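Local coordinates for protein putative protease (Parabacteroides distasonis ATCC 8503, PDB 3KD4) that is a putative exported protease of unproven function, whose central helical and sheet region probably resembles the fold of transglutaminase-like and papain-like enzymes, at residues Q245-I250 with A301-E306; Y228-F233 with A291-V296; D338-A343 with T361-E366; A213-L218 with V307-P312; N249-H254 with N295-A300. All coordinates share one frame; numbering follows the deposited sequence. Where two conformers were deposited one is given.

Contact 1: Q245-I250 with A301-E306; sequences QEKVNI and AGIPSE
This is a buried contact between a helix and a connecting turn: Lys-247 and Val-248 of helix 244-258 pack on Ala-301 and Ile-303, where the chain passes from helix 287-300 into strand 305-312. Its polar part is one bond, Lys-247 NZ to Ala-301 O at 3.1 Å. The C=O...N angle of 164° puts the ammonium almost straight ahead of the carbonyl, and the fully extended lysine chain carries it there. Such a position just beyond a helix end would probably suit a positive charge. Gly-302 follows in a Schellman motif, its phi of 89° turning the chain out of the helix. The apolar part is Val-248 CG2 on Ile-303 CG2 at 3.8 Å, the two side chains crossing at about a right angle. Ser-305 OG bonds back to Ile-303 O at 2.9 Å, from above the carbonyl plane. Around this pair, Val-248 also touches Val-334 and Ile-303 touches Ala-332, both on strand 327-334, while Lys-247 and Ala-301 reach Thr-238 of helix 228-238.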
# COMPACT_ATOMS: atom_id res chain seq x y z
N GLN A 245 4.04 -20.80 -21.34
CA GLN A 245 4.60 -20.34 -20.10
C GLN A 245 5.97 -19.68 -20.33
O GLN A 245 6.32 -18.68 -19.69
CB GLN A 245 4.70 -21.46 -19.08
CG GLN A 245 5.20 -21.00 -17.70
CD GLN A 245 4.23 -20.02 -17.04
OE1 GLN A 245 3.09 -20.35 -16.83
NE2 GLN A 245 4.70 -18.81 -16.74
N GLU A 246 6.74 -20.26 -21.25
CA GLU A 246 8.08 -19.76 -21.52
C GLU A 246 7.93 -18.34 -22.08
O GLU A 246 8.68 -17.46 -21.73
CB GLU A 246 8.81 -20.67 -22.53
CG GLU A 246 10.20 -20.16 -22.86
CD GLU A 246 10.97 -21.04 -23.85
OE1 GLU A 246 10.64 -22.24 -23.98
OE2 GLU A 246 11.89 -20.50 -24.50
N LYS A 247 6.94 -18.13 -22.94
CA LYS A 247 6.70 -16.82 -23.51
C LYS A 247 6.39 -15.78 -22.45
O LYS A 247 6.92 -14.66 -22.51
CB LYS A 247 5.57 -16.87 -24.52
CG LYS A 247 5.84 -17.72 -25.73
CD LYS A 247 4.64 -17.59 -26.63
CE LYS A 247 4.81 -18.29 -27.95
NZ LYS A 247 3.58 -17.96 -28.76
N VAL A 248 5.53 -16.13 -21.50
CA VAL A 248 5.22 -15.22 -20.39
C VAL A 248 6.51 -14.90 -19.63
O VAL A 248 6.82 -13.74 -19.33
CB VAL A 248 4.13 -15.80 -19.41
CG1 VAL A 248 3.98 -14.90 -18.15
CG2 VAL A 248 2.78 -16.00 -20.14
N ASN A 249 7.30 -15.92 -19.34
CA ASN A 249 8.54 -15.71 -18.57
C ASN A 249 9.51 -14.79 -19.28
O ASN A 249 10.11 -13.93 -18.65
CB ASN A 249 9.22 -17.04 -18.28
CG ASN A 249 8.34 -17.99 -17.48
OD1 ASN A 249 7.37 -17.57 -16.82
ND2 ASN A 249 8.69 -19.27 -17.52
N ILE A 250 9.66 -14.98 -20.58
CA ILE A 250 10.56 -14.15 -21.37
C ILE A 250 10.12 -12.68 -21.29
O ILE A 250 10.93 -11.79 -20.98
CB ILE A 250 10.63 -14.65 -22.83
CG1 ILE A 250 11.41 -15.98 -22.91
CG2 ILE A 250 11.29 -13.59 -23.73
CD1 ILE A 250 11.31 -16.72 -24.27
N ALA A 301 2.45 -11.42 -28.13
CA ALA A 301 3.09 -12.72 -28.11
C ALA A 301 2.13 -13.91 -28.14
O ALA A 301 2.60 -15.05 -28.08
CB ALA A 301 4.02 -12.84 -26.91
N GLY A 302 0.83 -13.68 -28.24
CA GLY A 302 -0.15 -14.77 -28.29
C GLY A 302 -0.65 -15.21 -26.93
O GLY A 302 -1.20 -16.30 -26.81
N ILE A 303 -0.46 -14.39 -25.88
CA ILE A 303 -0.95 -14.73 -24.53
C ILE A 303 -2.08 -13.76 -24.20
O ILE A 303 -1.84 -12.55 -23.97
CB ILE A 303 0.16 -14.66 -23.46
CG1 ILE A 303 1.37 -15.51 -23.88
CG2 ILE A 303 -0.36 -15.11 -22.07
CD1 ILE A 303 1.12 -17.00 -23.92
N PRO A 304 -3.32 -14.26 -24.20
CA PRO A 304 -4.40 -13.32 -23.95
C PRO A 304 -4.25 -12.73 -22.55
O PRO A 304 -4.14 -13.49 -21.58
CB PRO A 304 -5.65 -14.18 -24.10
CG PRO A 304 -5.21 -15.29 -24.99
CD PRO A 304 -3.84 -15.59 -24.55
N SER A 305 -4.22 -11.40 -22.48
CA SER A 305 -3.90 -10.69 -21.25
C SER A 305 -4.74 -9.42 -21.10
O SER A 305 -5.20 -8.81 -22.08
CB SER A 305 -2.40 -10.32 -21.20
OG SER A 305 -1.59 -11.50 -21.28
N GLU A 306 -4.90 -9.01 -19.86
CA GLU A 306 -5.63 -7.78 -19.53
C GLU A 306 -5.07 -7.12 -18.27
O GLU A 306 -4.64 -7.81 -17.34
CB GLU A 306 -7.08 -8.14 -19.24
CG GLU A 306 -8.07 -7.84 -20.31
CD GLU A 306 -9.52 -7.97 -19.79
OE1 GLU A 306 -9.92 -9.10 -19.49
OE2 GLU A 306 -10.22 -6.93 -19.66

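Contact 2: Y228-F233 with A291-V296; sequences YESKTF and AQLLNV
Val-296 sets its CG1 methyl against the aliphatic chain of Lys-231, 3.5 Å from Lys-231 CG and 4.0 Å from Lys-231 CE. This is helix-on-helix packing between 228-233 and 291-296, whose short axes approach to 9.7 Å and cross at -50°, with their directions nearer parallel than antiparallel. The valine and the lysine chain meet at about a right angle, so the branch of one spans the run of methylenes of the other. Lys-231 stays extended beyond CG, which keeps those methylenes over the valine while NZ goes on to the carbonyl of Gln-226. The second point of contact is Leu-293, with CG anti to the backbone N (chi1 178°). That torsion brings CD1 across to Ser-230, 3.8 Å from Ser-230 CB. No hydrogen bond passes between the segments: the serine hydroxyl, although it lies against a methyl, is paired with Asp-277 OD1 of helix 276-282. That helix also touches both partners, Ser-230 through Leu-280 and Leu-293 through Ile-276. The methyl in question is the leucine's, with Leu-293 CD1 lying 3.5 Å from Ser-230 OG.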
# COMPACT_ATOMS: atom_id res chain seq x y z
N TYR A 228 3.72 -0.15 -31.56
CA TYR A 228 4.20 -0.99 -32.67
C TYR A 228 5.49 -1.73 -32.34
O TYR A 228 5.58 -2.93 -32.51
CB TYR A 228 4.39 -0.17 -33.95
CG TYR A 228 5.03 -1.02 -35.04
CD1 TYR A 228 4.26 -1.93 -35.79
CD2 TYR A 228 6.41 -0.98 -35.27
CE1 TYR A 228 4.84 -2.74 -36.76
CE2 TYR A 228 6.99 -1.81 -36.23
CZ TYR A 228 6.20 -2.68 -36.97
OH TYR A 228 6.78 -3.49 -37.95
N GLU A 229 6.49 -0.99 -31.87
CA GLU A 229 7.75 -1.59 -31.50
C GLU A 229 7.62 -2.62 -30.38
O GLU A 229 8.23 -3.69 -30.43
CB GLU A 229 8.77 -0.53 -31.12
CG GLU A 229 10.06 -1.14 -30.43
CD GLU A 229 11.22 -0.13 -30.23
OE1 GLU A 229 11.18 0.95 -30.89
OE2 GLU A 229 12.14 -0.41 -29.40
N SER A 230 6.82 -2.29 -29.37
CA SER A 230 6.64 -3.15 -28.22
C SER A 230 6.02 -4.48 -28.66
O SER A 230 6.45 -5.55 -28.23
CB SER A 230 5.79 -2.44 -27.16
OG SER A 230 6.45 -1.25 -26.67
N LYS A 231 5.02 -4.42 -29.54
CA LYS A 231 4.41 -5.62 -30.07
C LYS A 231 5.39 -6.43 -30.92
O LYS A 231 5.46 -7.64 -30.81
CB LYS A 231 3.18 -5.28 -30.90
CG LYS A 231 2.01 -4.71 -30.07
CD LYS A 231 0.99 -4.04 -30.98
CE LYS A 231 -0.19 -3.51 -30.18
NZ LYS A 231 -1.14 -2.74 -31.05
N THR A 232 6.12 -5.76 -31.79
CA THR A 232 7.04 -6.44 -32.71
C THR A 232 8.13 -7.07 -31.89
O THR A 232 8.44 -8.24 -32.08
CB THR A 232 7.60 -5.50 -33.78
OG1 THR A 232 6.52 -4.96 -34.54
CG2 THR A 232 8.58 -6.25 -34.74
N PHE A 233 8.68 -6.31 -30.94
CA PHE A 233 9.73 -6.83 -30.03
C PHE A 233 9.27 -8.06 -29.25
O PHE A 233 10.04 -9.02 -29.09
CB PHE A 233 10.16 -5.73 -29.08
CG PHE A 233 11.43 -5.99 -28.30
CD1 PHE A 233 12.42 -6.87 -28.73
CD2 PHE A 233 11.65 -5.28 -27.14
CE1 PHE A 233 13.58 -7.05 -27.98
CE2 PHE A 233 12.81 -5.46 -26.39
CZ PHE A 233 13.79 -6.34 -26.82
N ALA A 291 2.35 -1.89 -16.33
CA ALA A 291 1.24 -2.80 -16.50
C ALA A 291 0.78 -2.86 -17.96
O ALA A 291 0.51 -3.93 -18.47
CB ALA A 291 0.07 -2.38 -15.60
N GLN A 292 0.68 -1.71 -18.62
CA GLN A 292 0.20 -1.66 -20.02
C GLN A 292 1.24 -2.19 -20.97
O GLN A 292 0.90 -2.88 -21.92
CB GLN A 292 -0.23 -0.25 -20.44
CG GLN A 292 -0.78 -0.14 -21.87
CD GLN A 292 -2.02 -0.97 -22.15
OE1 GLN A 292 -2.57 -1.60 -21.27
NE2 GLN A 292 -2.47 -0.95 -23.41
N LEU A 293 2.51 -1.90 -20.71
CA LEU A 293 3.60 -2.43 -21.54
C LEU A 293 3.60 -3.98 -21.54
O LEU A 293 3.67 -4.65 -22.59
CB LEU A 293 4.94 -1.89 -21.05
CG LEU A 293 6.15 -2.43 -21.83
CD1 LEU A 293 5.96 -2.12 -23.34
CD2 LEU A 293 7.51 -1.88 -21.29
N LEU A 294 3.52 -4.55 -20.35
CA LEU A 294 3.48 -5.99 -20.18
C LEU A 294 2.24 -6.57 -20.90
O LEU A 294 2.32 -7.52 -21.65
CB LEU A 294 3.46 -6.27 -18.68
CG LEU A 294 3.37 -7.69 -18.13
CD1 LEU A 294 4.55 -8.57 -18.61
CD2 LEU A 294 3.26 -7.64 -16.58
N ASN A 295 1.07 -5.97 -20.65
CA ASN A 295 -0.16 -6.37 -21.34
C ASN A 295 -0.04 -6.34 -22.88
O ASN A 295 -0.40 -7.31 -23.56
CB ASN A 295 -1.30 -5.46 -20.85
CG ASN A 295 -2.63 -5.83 -21.46
OD1 ASN A 295 -3.06 -6.98 -21.41
ND2 ASN A 295 -3.28 -4.84 -22.05
N VAL A 296 0.49 -5.25 -23.42
CA VAL A 296 0.66 -5.11 -24.87
C VAL A 296 1.60 -6.20 -25.40
O VAL A 296 1.33 -6.85 -26.41
CB VAL A 296 1.22 -3.74 -25.24
CG1 VAL A 296 1.76 -3.72 -26.68
CG2 VAL A 296 0.14 -2.64 -25.01

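Contact 3: D338-A343 with T361-E366; sequences DQYLSA and TSIEIE
The ring of Tyr-340 meets the ends of Ile-363 and Ile-365 midway, the CA atoms of Tyr-340 and Ile-365 being 9.6 Å apart. Tyr-340 belongs to strand 337-341, at one border of a five-stranded antiparallel sheet; Ile-363 lies on the short, weakly bonded strand 362-363 at the other border, and Ile-365 in the chain just beyond it. The contact thus reaches over one face of that sheet. The carbon contacts come first. Ile-365 CD1 sits over a face of the tyrosine ring, 3.5 Å from both Tyr-340 CE2 and Tyr-340 CZ, in the manner of a CH-pi contact. Ile-365 comes from the direction opposite to the tyrosine, whereas Ile-363 slides past it and approaches obliquely. Glu-364, between the two isoleucines, centres an inverse gamma turn. Beneath, Leu-308 of strand 305-312 touches Tyr-340 and Ile-363, and Leu-346 of helix 346-349 touches Tyr-340 and Ile-365. As for polar interactions, none joins the two segments. Their hydrogen bonds lead outward instead: Asp-338 OD1 pairs with Thr-333 OG1, and the backbone of Ile-363 with that of Val-355. The phenol oxygen itself meets a methyl across the contact, with Tyr-340 OH to Ile-363 CG2 at 3.4 Å.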
# COMPACT_ATOMS: atom_id res chain seq x y z
N ASP A 338 -5.50 -18.88 -15.97
CA ASP A 338 -5.03 -17.56 -15.68
C ASP A 338 -3.94 -17.53 -14.62
O ASP A 338 -3.99 -18.25 -13.66
CB ASP A 338 -6.18 -16.68 -15.24
CG ASP A 338 -7.07 -16.30 -16.37
OD1 ASP A 338 -6.71 -16.50 -17.56
OD2 ASP A 338 -8.16 -15.75 -16.05
N GLN A 339 -2.97 -16.63 -14.80
CA GLN A 339 -2.03 -16.31 -13.75
C GLN A 339 -1.92 -14.81 -13.69
O GLN A 339 -2.18 -14.12 -14.69
CB GLN A 339 -0.65 -16.99 -13.99
CG GLN A 339 0.07 -16.50 -15.23
CD GLN A 339 1.25 -17.39 -15.60
OE1 GLN A 339 2.37 -16.93 -15.65
NE2 GLN A 339 0.99 -18.65 -15.85
N TYR A 340 -1.58 -14.31 -12.52
CA TYR A 340 -1.53 -12.88 -12.26
C TYR A 340 -0.10 -12.38 -12.08
O TYR A 340 0.67 -13.01 -11.38
CB TYR A 340 -2.38 -12.54 -11.03
CG TYR A 340 -3.78 -13.09 -11.18
CD1 TYR A 340 -4.61 -12.65 -12.22
CD2 TYR A 340 -4.28 -14.06 -10.31
CE1 TYR A 340 -5.91 -13.15 -12.37
CE2 TYR A 340 -5.59 -14.56 -10.44
CZ TYR A 340 -6.39 -14.09 -11.50
OH TYR A 340 -7.62 -14.60 -11.69
N LEU A 341 0.22 -11.28 -12.74
CA LEU A 341 1.54 -10.67 -12.64
C LEU A 341 1.40 -9.33 -11.93
O LEU A 341 0.64 -8.45 -12.37
CB LEU A 341 2.16 -10.49 -14.03
CG LEU A 341 1.97 -11.62 -15.05
CD1 LEU A 341 2.90 -11.43 -16.24
CD2 LEU A 341 2.21 -12.99 -14.41
N SER A 342 2.12 -9.18 -10.82
CA SER A 342 2.11 -7.99 -9.95
C SER A 342 3.34 -8.05 -9.03
O SER A 342 4.01 -9.09 -8.91
CB SER A 342 0.84 -7.92 -9.10
OG SER A 342 0.61 -9.16 -8.44
N ALA A 343 3.61 -6.93 -8.37
CA ALA A 343 4.82 -6.82 -7.54
C ALA A 343 4.68 -7.81 -6.40
O ALA A 343 5.60 -8.56 -6.11
CB ALA A 343 4.96 -5.37 -7.03
N THR A 361 -14.91 -6.71 -15.56
CA THR A 361 -15.28 -7.97 -14.92
C THR A 361 -14.59 -8.11 -13.57
O THR A 361 -13.37 -8.02 -13.46
CB THR A 361 -14.84 -9.16 -15.82
OG1 THR A 361 -15.45 -9.01 -17.09
CG2 THR A 361 -15.19 -10.57 -15.21
N SER A 362 -15.40 -8.31 -12.53
CA SER A 362 -14.90 -8.62 -11.21
C SER A 362 -14.29 -10.04 -11.22
O SER A 362 -14.76 -10.93 -11.92
CB SER A 362 -16.03 -8.59 -10.18
OG SER A 362 -16.68 -7.32 -10.23
N ILE A 363 -13.21 -10.20 -10.49
CA ILE A 363 -12.51 -11.50 -10.42
C ILE A 363 -12.42 -11.95 -8.96
O ILE A 363 -11.87 -11.25 -8.12
CB ILE A 363 -11.13 -11.42 -11.00
CG1 ILE A 363 -11.19 -10.89 -12.42
CG2 ILE A 363 -10.44 -12.82 -10.95
CD1 ILE A 363 -9.84 -10.76 -13.10
N GLU A 364 -12.95 -13.12 -8.68
CA GLU A 364 -12.90 -13.69 -7.34
C GLU A 364 -11.53 -14.35 -7.12
O GLU A 364 -11.37 -15.55 -7.37
CB GLU A 364 -14.05 -14.70 -7.20
CG GLU A 364 -14.17 -15.40 -5.88
CD GLU A 364 -15.29 -16.44 -5.88
OE1 GLU A 364 -16.27 -16.28 -6.65
OE2 GLU A 364 -15.18 -17.41 -5.12
N ILE A 365 -10.54 -13.57 -6.70
CA ILE A 365 -9.16 -14.05 -6.57
C ILE A 365 -9.13 -14.98 -5.36
O ILE A 365 -9.66 -14.66 -4.31
CB ILE A 365 -8.13 -12.92 -6.32
CG1 ILE A 365 -8.18 -11.84 -7.43
CG2 ILE A 365 -6.68 -13.50 -6.20
CD1 ILE A 365 -7.68 -12.34 -8.75
N GLU A 366 -8.53 -16.15 -5.53
CA GLU A 366 -8.37 -17.10 -4.41
C GLU A 366 -7.26 -16.62 -3.47
O GLU A 366 -6.39 -15.81 -3.86
CB GLU A 366 -8.07 -18.50 -4.91
CG GLU A 366 -6.68 -18.65 -5.51
CD GLU A 366 -6.44 -20.03 -6.17
OE1 GLU A 366 -7.33 -20.93 -6.11
OE2 GLU A 366 -5.36 -20.19 -6.79

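Contact 4: A213-L218 with V307-P312; sequences AALATL and VLAVYP
Leu-215 presents its branched end to the hydroxyl end of Tyr-311, and this makes up the larger part of a small buried contact. Leu-215 CD2 lies 3.5 Å from Tyr-311 OH, while Leu-215 CG and Leu-215 CD1 are each 3.9 Å from that same oxygen. The hydroxyl is therefore set against the whole fork of the leucine, with the two side chains arriving from opposite directions. Leu-215 CD2 also touches Ala-309 CB at 4.0 Å, so a single methyl serves both strand residues. The leucine's CG stands beside its backbone N (chi1 -64°) and the chain then runs out straight, which carries the fork from the helix to the sheet, 8.3 Å away between the CA atoms of Leu-215 and Ala-309.

The alternation of the strand decides which residues take part. Ala-309 and Tyr-311 both point toward helix 211-222, whereas Leu-308 points away and packs on Leu-346. Leu-215 is also touched by Val-356 of strand 353-357, while Tyr-311 rests on Thr-317 and Cys-320. Backbone hydrogen bonds hold Ala-309 to Val-356 on one flank and Leu-308 to Ala-329 on the other, fixing the strand within its sheet. The result is an alpha+beta arrangement, a helix laid on one face of an antiparallel sheet, probably related to the transglutaminase-like and papain-like folds.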
# COMPACT_ATOMS: atom_id res chain seq x y z
N ALA A 213 -17.36 2.47 -16.56
CA ALA A 213 -17.02 3.53 -17.52
C ALA A 213 -15.67 4.19 -17.19
O ALA A 213 -14.89 4.49 -18.09
CB ALA A 213 -18.14 4.61 -17.63
N ALA A 214 -15.39 4.39 -15.91
CA ALA A 214 -14.09 4.89 -15.47
C ALA A 214 -12.96 3.97 -15.97
O ALA A 214 -11.97 4.43 -16.57
CB ALA A 214 -14.06 5.05 -13.96
N LEU A 215 -13.12 2.68 -15.75
CA LEU A 215 -12.14 1.68 -16.19
C LEU A 215 -12.02 1.61 -17.72
O LEU A 215 -10.91 1.52 -18.26
CB LEU A 215 -12.48 0.30 -15.60
CG LEU A 215 -12.39 0.21 -14.06
CD1 LEU A 215 -12.94 -1.12 -13.51
CD2 LEU A 215 -10.95 0.48 -13.57
N ALA A 216 -13.15 1.73 -18.41
CA ALA A 216 -13.17 1.71 -19.91
C ALA A 216 -12.48 2.95 -20.44
O ALA A 216 -11.73 2.89 -21.42
CB ALA A 216 -14.63 1.60 -20.49
N THR A 217 -12.72 4.08 -19.80
CA THR A 217 -11.98 5.27 -20.18
C THR A 217 -10.46 5.11 -20.01
O THR A 217 -9.69 5.49 -20.89
CB THR A 217 -12.49 6.49 -19.43
OG1 THR A 217 -13.83 6.74 -19.90
CG2 THR A 217 -11.57 7.71 -19.72
N LEU A 218 -10.04 4.55 -18.89
CA LEU A 218 -8.62 4.29 -18.68
C LEU A 218 -8.06 3.39 -19.78
O LEU A 218 -7.02 3.68 -20.39
CB LEU A 218 -8.37 3.68 -17.30
CG LEU A 218 -6.93 3.32 -16.91
CD1 LEU A 218 -5.99 4.57 -16.96
CD2 LEU A 218 -6.89 2.67 -15.52
N VAL A 307 -5.16 -5.80 -18.20
CA VAL A 307 -4.81 -5.05 -17.00
C VAL A 307 -5.96 -5.19 -15.99
O VAL A 307 -7.14 -5.24 -16.36
CB VAL A 307 -4.48 -3.57 -17.33
CG1 VAL A 307 -4.20 -2.77 -16.06
CG2 VAL A 307 -3.28 -3.49 -18.31
N LEU A 308 -5.59 -5.30 -14.72
CA LEU A 308 -6.54 -5.39 -13.62
C LEU A 308 -6.30 -4.24 -12.65
O LEU A 308 -5.15 -3.88 -12.37
CB LEU A 308 -6.35 -6.70 -12.84
CG LEU A 308 -6.28 -8.01 -13.64
CD1 LEU A 308 -6.13 -9.21 -12.67
CD2 LEU A 308 -7.54 -8.16 -14.53
N ALA A 309 -7.38 -3.72 -12.13
CA ALA A 309 -7.36 -2.74 -11.06
C ALA A 309 -7.75 -3.43 -9.75
O ALA A 309 -8.67 -4.24 -9.71
CB ALA A 309 -8.32 -1.59 -11.38
N VAL A 310 -7.03 -3.10 -8.67
CA VAL A 310 -7.30 -3.64 -7.35
C VAL A 310 -7.80 -2.52 -6.44
O VAL A 310 -7.12 -1.48 -6.28
CB VAL A 310 -6.00 -4.26 -6.73
CG1 VAL A 310 -6.29 -4.97 -5.38
CG2 VAL A 310 -5.33 -5.24 -7.74
N TYR A 311 -8.99 -2.72 -5.90
CA TYR A 311 -9.64 -1.80 -4.99
C TYR A 311 -9.73 -2.42 -3.61
O TYR A 311 -9.75 -3.65 -3.46
CB TYR A 311 -11.10 -1.59 -5.40
CG TYR A 311 -11.33 -0.94 -6.72
CD1 TYR A 311 -11.43 -1.69 -7.89
CD2 TYR A 311 -11.45 0.43 -6.82
CE1 TYR A 311 -11.69 -1.05 -9.12
CE2 TYR A 311 -11.68 1.04 -8.01
CZ TYR A 311 -11.81 0.31 -9.15
OH TYR A 311 -12.01 1.00 -10.31
N PRO A 312 -9.86 -1.56 -2.58
CA PRO A 312 -10.21 -2.06 -1.26
C PRO A 312 -11.48 -2.85 -1.31
O PRO A 312 -12.41 -2.56 -2.09
CB PRO A 312 -10.40 -0.79 -0.42
CG PRO A 312 -9.65 0.27 -1.14
CD PRO A 312 -9.66 -0.10 -2.61

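Contact 5: N249-H254 with N295-A300; sequences NIIRDH and NVMLNA
Asn-249 OD1 is held by Arg-252 one turn along the same helix and also receives Gln-245 NE2. The principal arginine bond, Arg-252 NH1 to Asn-249 OD1, measures 2.8 Å with an N-H...O angle of 160°, and the oxygen lies at the edge of the guanidinium, in its plane. Arg-252 NH2 adds a weak bond to that oxygen and a weak salt bridge to Asp-253 OD1 at 3.3 Å. These bonds run along helix 244-258, and the end of the arginine leads away from helix 287-300.

The surface that faces that helix is apolar and centred on Ile-251. Its CG2 methyl, anti to the backbone N, touches Met-297 CB (a selenomethionine) at 3.6 Å. Leu-298 slides past in the opposite direction, bringing its CD2 to 3.9 Å from Ile-251 CB. The selenomethionine bends at its last torsion (chi3 79°), and its terminal methyl CE curls back to 4.1 Å from Ile-251 CD1. One residue thus packs on two successive positions of the facing helix, with Ile-251 CA 6.8 Å from Leu-298 CA. On the far helix, Asn-295 O accepts from Asn-299 N and from Asn-299 ND2, the latter at 2.9 Å, the two donors reaching opposite faces of its carbonyl plane; Asn-299 ND2 also reaches Ser-305 O. No hydrogen bond runs between the two segments, which suggests that the helices cohere here by dispersion and burial of hydrocarbon.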
# COMPACT_ATOMS: atom_id res chain seq x y z
N ASN A 249 7.30 -15.92 -19.34
CA ASN A 249 8.54 -15.71 -18.57
C ASN A 249 9.51 -14.79 -19.28
O ASN A 249 10.11 -13.93 -18.65
CB ASN A 249 9.22 -17.04 -18.28
CG ASN A 249 8.34 -17.99 -17.48
OD1 ASN A 249 7.37 -17.57 -16.82
ND2 ASN A 249 8.69 -19.27 -17.52
N ILE A 250 9.66 -14.98 -20.58
CA ILE A 250 10.56 -14.15 -21.37
C ILE A 250 10.12 -12.68 -21.29
O ILE A 250 10.93 -11.79 -20.98
CB ILE A 250 10.63 -14.65 -22.83
CG1 ILE A 250 11.41 -15.98 -22.91
CG2 ILE A 250 11.29 -13.59 -23.73
CD1 ILE A 250 11.31 -16.72 -24.27
N ILE A 251 8.83 -12.43 -21.48
CA ILE A 251 8.31 -11.06 -21.51
C ILE A 251 8.41 -10.42 -20.11
O ILE A 251 8.97 -9.34 -19.95
CB ILE A 251 6.87 -11.00 -22.05
CG1 ILE A 251 6.79 -11.53 -23.49
CG2 ILE A 251 6.29 -9.55 -21.94
CD1 ILE A 251 7.57 -10.75 -24.52
N ARG A 252 7.88 -11.10 -19.11
CA ARG A 252 7.96 -10.64 -17.73
C ARG A 252 9.40 -10.34 -17.30
O ARG A 252 9.67 -9.30 -16.72
CB ARG A 252 7.36 -11.70 -16.80
CG ARG A 252 7.09 -11.24 -15.39
CD ARG A 252 6.75 -12.42 -14.47
NE ARG A 252 7.87 -13.35 -14.47
CZ ARG A 252 7.87 -14.58 -14.98
NH1 ARG A 252 6.76 -15.14 -15.48
NH2 ARG A 252 9.00 -15.29 -14.95
N ASP A 253 10.31 -11.26 -17.57
CA ASP A 253 11.70 -11.08 -17.15
C ASP A 253 12.35 -9.95 -17.91
O ASP A 253 13.11 -9.18 -17.33
CB ASP A 253 12.51 -12.36 -17.36
CG ASP A 253 12.10 -13.47 -16.39
OD1 ASP A 253 11.44 -13.15 -15.38
OD2 ASP A 253 12.42 -14.64 -16.65
N HIS A 254 12.07 -9.83 -19.21
CA HIS A 254 12.61 -8.69 -19.93
C HIS A 254 12.20 -7.36 -19.29
O HIS A 254 13.04 -6.47 -19.13
CB HIS A 254 12.18 -8.65 -21.38
CG HIS A 254 12.85 -7.55 -22.13
ND1 HIS A 254 14.13 -7.66 -22.62
CD2 HIS A 254 12.44 -6.29 -22.42
CE1 HIS A 254 14.47 -6.53 -23.21
NE2 HIS A 254 13.46 -5.68 -23.11
N ASN A 295 1.07 -5.97 -20.65
CA ASN A 295 -0.16 -6.37 -21.34
C ASN A 295 -0.04 -6.34 -22.88
O ASN A 295 -0.40 -7.31 -23.56
CB ASN A 295 -1.30 -5.46 -20.85
CG ASN A 295 -2.63 -5.83 -21.46
OD1 ASN A 295 -3.06 -6.98 -21.41
ND2 ASN A 295 -3.28 -4.84 -22.05
N VAL A 296 0.49 -5.25 -23.42
CA VAL A 296 0.66 -5.11 -24.87
C VAL A 296 1.60 -6.20 -25.40
O VAL A 296 1.33 -6.85 -26.41
CB VAL A 296 1.22 -3.74 -25.24
CG1 VAL A 296 1.76 -3.72 -26.68
CG2 VAL A 296 0.14 -2.64 -25.01
N MSE A 297 2.69 -6.44 -24.69
CA MSE A 297 3.69 -7.39 -25.15
C MSE A 297 3.17 -8.82 -25.02
O MSE A 297 3.31 -9.63 -25.95
CB MSE A 297 4.99 -7.19 -24.39
CG MSE A 297 5.65 -5.90 -24.75
SE MSE A 297 7.45 -5.65 -23.95
CE MSE A 297 8.40 -6.78 -25.25
N LEU A 298 2.58 -9.16 -23.87
CA LEU A 298 1.96 -10.49 -23.73
C LEU A 298 0.95 -10.78 -24.84
O LEU A 298 1.03 -11.82 -25.50
CB LEU A 298 1.30 -10.68 -22.37
CG LEU A 298 2.27 -10.69 -21.18
CD1 LEU A 298 1.46 -10.60 -19.86
CD2 LEU A 298 3.15 -11.93 -21.21
N ASN A 299 0.01 -9.86 -25.06
CA ASN A 299 -0.97 -10.06 -26.13
C ASN A 299 -0.32 -10.21 -27.50
O ASN A 299 -0.74 -11.06 -28.28
CB ASN A 299 -2.00 -8.95 -26.15
CG ASN A 299 -3.07 -9.15 -25.08
OD1 ASN A 299 -3.84 -10.09 -25.15
ND2 ASN A 299 -3.08 -8.28 -24.08
N ALA A 300 0.71 -9.41 -27.78
CA ALA A 300 1.37 -9.47 -29.08
C ALA A 300 2.04 -10.81 -29.24
O ALA A 300 2.17 -11.30 -30.37
CB ALA A 300 2.37 -8.31 -29.24

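Contacts 1, 2 and 5 form one cluster: the centres of contacts 1 and 5 are about 5 Å apart and those of 2 and 5 about 7 Å. Contacts 1 and 5 share helix 244-258, and contacts 2 and 5 share helix 287-300. A probable bond from Ile-303 N to Leu-298 O (3.0 Å) ties contact 1 to contact 5. Contacts 1 and 3, with centres about 15 Å apart, are joined by a probable bond from Gln-339 NE2 to Gln-245 OE1 (2.9 Å). Contact 4 lies farther along strand 305-312, its centre about 22 Å from that of contact 1. Leu-308 turns from contact 4 to the other sheet face, where its CD1 meets Tyr-340 CD1 of contact 3 at 3.8 Å.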